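Local coordinates for protein GIL01 gp7 (Bacillus phage pGIL01, PDB 6N7O) that inhibits the LexA repressor of its Bacillus host, probably by binding it directly, at residues Met3-Glu13 with Tyr26-Glu37. Numbering follows the deposited sequence. Where two conformers were deposited one is given.
Sequences MRDKLLDFIIE and YVIDRLMQVTKE
Glu13 and Phe10 both leave helix 3-13 with CG anti to the backbone N (chi1 -179° in each), which sends the carboxylate and the ring across to helix 26-34; Arg30 comes to meet them with a chain folded at chi2 and chi3. Arg30 CB lies over one face of the Phe10 ring, 3.7 Å from the ring centroid, a CH-pi contact; the bends then carry the guanidinium round so that its edge meets Glu13. There Arg30 NE and NH2 both grip Glu13 OE2 side-on in a salt bridge, NE at 2.8 Å from OE2 through the syn lone pair, with the two flat groups nearly coplanar. Glu13 OE1 accepts a hydrogen bond from Tyr26 OH at 2.5 Å, so each carboxylate oxygen has its own partner residue. Gln33 OE1 accepts from Arg30 NH1, and water 1 links Arg30 NH2 to Lys6 O. Phe10 is a knob among Val27, Arg30, Leu31 and Val34; in return Val34 sits among Met3, Lys6, Leu7 and Phe10, with Met3 CG 3.5 Å from Val34 O. Leu31 of the second subunit also packs on Phe10. With axes 157° apart and 9.8 Å at closest approach, this is an antiparallel helical hairpin with knobs-into-holes packing, against which the second subunit of the dimeric assembly packs.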
loop_
_atom_site.group_PDB
_atom_site.type_symbol
_atom_site.label_atom_id
_atom_site.label_comp_id
_atom_site.label_asym_id
_atom_site.label_seq_id
_atom_site.Cartn_x
_atom_site.Cartn_y
_atom_site.Cartn_z
ATOM N N MET A 3 9.046 9.167 2.278
ATOM C CA MET A 3 8.282 8.015 1.802
ATOM C C MET A 3 7.678 7.234 2.966
ATOM O O MET A 3 6.518 6.801 2.898
ATOM C CB MET A 3 9.154 7.096 0.955
ATOM C CG MET A 3 8.370 5.912 0.439
ATOM S SD MET A 3 9.288 4.928 -0.750
ATOM C CE MET A 3 9.570 6.210 -1.976
ATOM N N ARG A 4 8.446 7.033 4.041
ATOM C CA ARG A 4 7.912 6.310 5.191
ATOM C C ARG A 4 6.741 7.055 5.816
ATOM O O ARG A 4 5.747 6.444 6.222
ATOM C CB ARG A 4 9.005 6.076 6.225
ATOM C CG ARG A 4 8.550 5.222 7.397
ATOM C CD ARG A 4 9.712 4.801 8.288
ATOM N NE ARG A 4 9.261 3.887 9.331
ATOM C CZ ARG A 4 8.752 4.286 10.492
ATOM N NH1 ARG A 4 8.650 5.581 10.756
ATOM N NH2 ARG A 4 8.357 3.395 11.390
ATOM N N ASP A 5 6.836 8.384 5.907
ATOM C CA ASP A 5 5.720 9.147 6.449
ATOM C C ASP A 5 4.495 9.031 5.550
ATOM O O ASP A 5 3.367 8.903 6.037
ATOM C CB ASP A 5 6.120 10.613 6.641
ATOM C CG ASP A 5 7.148 10.807 7.769
ATOM O OD1 ASP A 5 7.207 9.967 8.698
ATOM O OD2 ASP A 5 7.900 11.808 7.724
ATOM N N LYS A 6 4.702 9.048 4.229
ATOM C CA LYS A 6 3.574 8.873 3.317
ATOM C C LYS A 6 2.976 7.484 3.454
ATOM O O LYS A 6 1.754 7.313 3.362
ATOM C CB LYS A 6 4.008 9.107 1.870
ATOM C CG LYS A 6 4.376 10.520 1.521
ATOM C CD LYS A 6 4.850 10.571 0.079
ATOM C CE LYS A 6 5.147 11.977 -0.367
ATOM N NZ LYS A 6 5.435 11.995 -1.827
ATOM N N LEU A 7 3.821 6.472 3.653
ATOM C CA LEU A 7 3.299 5.126 3.845
ATOM C C LEU A 7 2.457 5.053 5.110
ATOM O O LEU A 7 1.344 4.522 5.096
ATOM C CB LEU A 7 4.449 4.117 3.889
ATOM C CG LEU A 7 4.038 2.660 4.135
ATOM C CD1 LEU A 7 3.080 2.170 3.033
ATOM C CD2 LEU A 7 5.274 1.756 4.208
ATOM N N LEU A 8 2.971 5.590 6.221
ATOM C CA LEU A 8 2.197 5.585 7.457
ATOM C C LEU A 8 0.878 6.341 7.296
ATOM O O LEU A 8 -0.155 5.906 7.817
ATOM C CB LEU A 8 3.033 6.165 8.594
ATOM C CG LEU A 8 4.041 5.155 9.161
ATOM C CD1 LEU A 8 5.007 5.783 10.151
ATOM C CD2 LEU A 8 3.319 3.963 9.807
ATOM N N ASP A 9 0.884 7.458 6.563
ATOM C CA ASP A 9 -0.375 8.174 6.356
ATOM C C ASP A 9 -1.364 7.359 5.525
ATOM O O ASP A 9 -2.579 7.446 5.755
ATOM C CB ASP A 9 -0.124 9.547 5.718
ATOM C CG ASP A 9 0.362 10.581 6.735
ATOM O OD1 ASP A 9 0.256 10.325 7.953
ATOM O OD2 ASP A 9 0.849 11.655 6.328
ATOM N N PHE A 10 -0.880 6.549 4.569
ATOM C CA PHE A 10 -1.790 5.668 3.844
ATOM C C PHE A 10 -2.338 4.594 4.768
ATOM O O PHE A 10 -3.536 4.289 4.725
ATOM C CB PHE A 10 -1.081 5.042 2.636
ATOM C CG PHE A 10 -1.958 4.133 1.811
ATOM C CD1 PHE A 10 -3.278 4.469 1.531
ATOM C CD2 PHE A 10 -1.453 2.950 1.286
ATOM C CE1 PHE A 10 -4.072 3.640 0.747
ATOM C CE2 PHE A 10 -2.238 2.121 0.497
ATOM C CZ PHE A 10 -3.555 2.453 0.234
ATOM N N ILE A 11 -1.492 4.033 5.636
ATOM C CA ILE A 11 -1.978 3.068 6.619
ATOM C C ILE A 11 -3.066 3.689 7.490
ATOM O O ILE A 11 -4.078 3.042 7.805
ATOM C CB ILE A 11 -0.807 2.536 7.464
ATOM C CG1 ILE A 11 0.111 1.674 6.601
ATOM C CG2 ILE A 11 -1.309 1.729 8.648
ATOM C CD1 ILE A 11 1.460 1.371 7.258
ATOM N N ILE A 12 -2.878 4.942 7.902
ATOM C CA ILE A 12 -3.898 5.620 8.705
ATOM C C ILE A 12 -5.178 5.793 7.892
ATOM O O ILE A 12 -6.287 5.574 8.403
ATOM C CB ILE A 12 -3.367 6.970 9.220
ATOM C CG1 ILE A 12 -2.205 6.745 10.183
ATOM C CG2 ILE A 12 -4.480 7.770 9.930
ATOM C CD1 ILE A 12 -1.438 7.988 10.474
ATOM N N GLU A 13 -5.045 6.194 6.621
ATOM C CA GLU A 13 -6.217 6.335 5.761
ATOM C C GLU A 13 -7.020 5.040 5.687
ATOM O O GLU A 13 -8.254 5.072 5.710
ATOM C CB GLU A 13 -5.800 6.789 4.356
ATOM C CG GLU A 13 -6.983 6.988 3.425
ATOM C CD GLU A 13 -6.575 7.221 1.965
ATOM O OE1 GLU A 13 -7.480 7.288 1.121
ATOM O OE2 GLU A 13 -5.360 7.339 1.667
ATOM N N TYR A 26 -7.478 1.062 -6.251
ATOM C CA TYR A 26 -7.203 2.204 -5.385
ATOM C C TYR A 26 -5.933 1.991 -4.567
ATOM O O TYR A 26 -5.113 2.908 -4.439
ATOM C CB TYR A 26 -8.377 2.480 -4.446
ATOM C CG TYR A 26 -8.138 3.722 -3.612
ATOM C CD1 TYR A 26 -8.098 4.970 -4.210
ATOM C CD2 TYR A 26 -7.931 3.643 -2.242
ATOM C CE1 TYR A 26 -7.871 6.117 -3.470
ATOM C CE2 TYR A 26 -7.704 4.787 -1.485
ATOM C CZ TYR A 26 -7.677 6.025 -2.106
ATOM O OH TYR A 26 -7.461 7.181 -1.381
ATOM N N VAL A 27 -5.775 0.803 -3.970
ATOM C CA VAL A 27 -4.561 0.518 -3.200
ATOM C C VAL A 27 -3.332 0.683 -4.084
ATOM O O VAL A 27 -2.336 1.299 -3.691
ATOM C CB VAL A 27 -4.619 -0.893 -2.581
ATOM C CG1 VAL A 27 -3.292 -1.284 -1.949
ATOM C CG2 VAL A 27 -5.741 -0.978 -1.535
ATOM N N ILE A 28 -3.390 0.140 -5.297
ATOM C CA ILE A 28 -2.254 0.254 -6.209
ATOM C C ILE A 28 -1.977 1.717 -6.534
ATOM O O ILE A 28 -0.827 2.169 -6.497
ATOM C CB ILE A 28 -2.523 -0.563 -7.480
ATOM C CG1 ILE A 28 -2.458 -2.063 -7.160
ATOM C CG2 ILE A 28 -1.561 -0.145 -8.602
ATOM C CD1 ILE A 28 -2.912 -2.946 -8.313
ATOM N N ASP A 29 -3.026 2.478 -6.865
ATOM C CA ASP A 29 -2.844 3.899 -7.159
ATOM C C ASP A 29 -2.156 4.609 -6.000
ATOM O O ASP A 29 -1.226 5.393 -6.206
ATOM C CB ASP A 29 -4.184 4.573 -7.454
ATOM C CG ASP A 29 -4.711 4.270 -8.851
ATOM O OD1 ASP A 29 -3.982 3.671 -9.670
ATOM O OD2 ASP A 29 -5.869 4.647 -9.133
ATOM N N ARG A 30 -2.601 4.345 -4.770
ATOM C CA ARG A 30 -2.039 5.059 -3.621
ATOM C C ARG A 30 -0.583 4.672 -3.379
ATOM O O ARG A 30 0.247 5.531 -3.041
ATOM C CB ARG A 30 -2.871 4.795 -2.368
ATOM C CG ARG A 30 -4.266 5.387 -2.440
ATOM C CD ARG A 30 -4.271 6.895 -2.211
ATOM N NE ARG A 30 -3.969 7.231 -0.817
ATOM C CZ ARG A 30 -2.837 7.809 -0.424
ATOM N NH1 ARG A 30 -1.908 8.110 -1.320
ATOM N NH2 ARG A 30 -2.629 8.089 0.859
ATOM N N LEU A 31 -0.259 3.384 -3.516
ATOM C CA LEU A 31 1.116 2.949 -3.298
ATOM C C LEU A 31 2.039 3.506 -4.378
ATOM O O LEU A 31 3.200 3.826 -4.104
ATOM C CB LEU A 31 1.189 1.424 -3.251
ATOM C CG LEU A 31 0.502 0.768 -2.048
ATOM C CD1 LEU A 31 0.530 -0.732 -2.156
ATOM C CD2 LEU A 31 1.188 1.224 -0.759
ATOM N N MET A 32 1.549 3.637 -5.611
ATOM C CA MET A 32 2.368 4.284 -6.624
ATOM C C MET A 32 2.596 5.749 -6.292
ATOM O O MET A 32 3.665 6.292 -6.591
ATOM C CB MET A 32 1.724 4.127 -7.997
ATOM C CG MET A 32 1.762 2.692 -8.475
ATOM S SD MET A 32 1.193 2.533 -10.165
ATOM C CE MET A 32 2.341 3.630 -10.991
ATOM N N GLN A 33 1.621 6.398 -5.650
ATOM C CA GLN A 33 1.854 7.750 -5.162
ATOM C C GLN A 33 2.881 7.758 -4.039
ATOM O O GLN A 33 3.747 8.636 -3.988
ATOM C CB GLN A 33 0.551 8.373 -4.685
ATOM C CG GLN A 33 -0.467 8.599 -5.789
ATOM C CD GLN A 33 -1.763 9.207 -5.266
ATOM O OE1 GLN A 33 -2.283 8.803 -4.225
ATOM N NE2 GLN A 33 -2.281 10.195 -5.983
ATOM N N VAL A 34 2.802 6.783 -3.134
ATOM C CA VAL A 34 3.729 6.743 -2.004
ATOM C C VAL A 34 5.162 6.565 -2.487
ATOM O O VAL A 34 6.096 7.188 -1.958
ATOM C CB VAL A 34 3.318 5.622 -1.034
ATOM C CG1 VAL A 34 4.421 5.383 -0.009
ATOM C CG2 VAL A 34 1.998 5.971 -0.359
ATOM N N THR A 35 5.359 5.737 -3.509
ATOM C CA THR A 35 6.697 5.414 -3.987
ATOM C C THR A 35 7.214 6.388 -5.038
ATOM O O THR A 35 8.350 6.222 -5.487
ATOM C CB THR A 35 6.737 4.004 -4.566
ATOM O OG1 THR A 35 5.756 3.883 -5.606
ATOM C CG2 THR A 35 6.465 2.977 -3.477
ATOM N N LYS A 36 6.421 7.380 -5.438
ATOM C CA LYS A 36 6.805 8.264 -6.535
ATOM C C LYS A 36 7.991 9.127 -6.130
ATOM O O LYS A 36 8.029 9.668 -5.020
ATOM C CB LYS A 36 5.622 9.141 -6.946
ATOM C CG LYS A 36 5.903 10.081 -8.125
ATOM C CD LYS A 36 6.092 9.313 -9.424
ATOM C CE LYS A 36 6.462 10.251 -10.571
ATOM N NZ LYS A 36 6.660 9.508 -11.845
ATOM N N GLU A 37 8.965 9.247 -7.032
ATOM C CA GLU A 37 10.162 10.056 -6.867
ATOM C C GLU A 37 10.278 11.032 -8.036
ATOM O O GLU A 37 9.467 11.025 -8.966
ATOM C CB GLU A 37 11.406 9.171 -6.770
ATOM C CG GLU A 37 11.252 7.998 -5.809
ATOM C CD GLU A 37 12.419 7.029 -5.875
ATOM O OE1 GLU A 37 13.008 6.732 -4.810
ATOM O OE2 GLU A 37 12.748 6.573 -6.994
HETATM O O HOH W 1 -0.102 8.728 1.948
HETATM O O HOH W 2 7.214 9.791 -2.356
HETATM O O HOH W 3 3.501 11.597 -3.548
#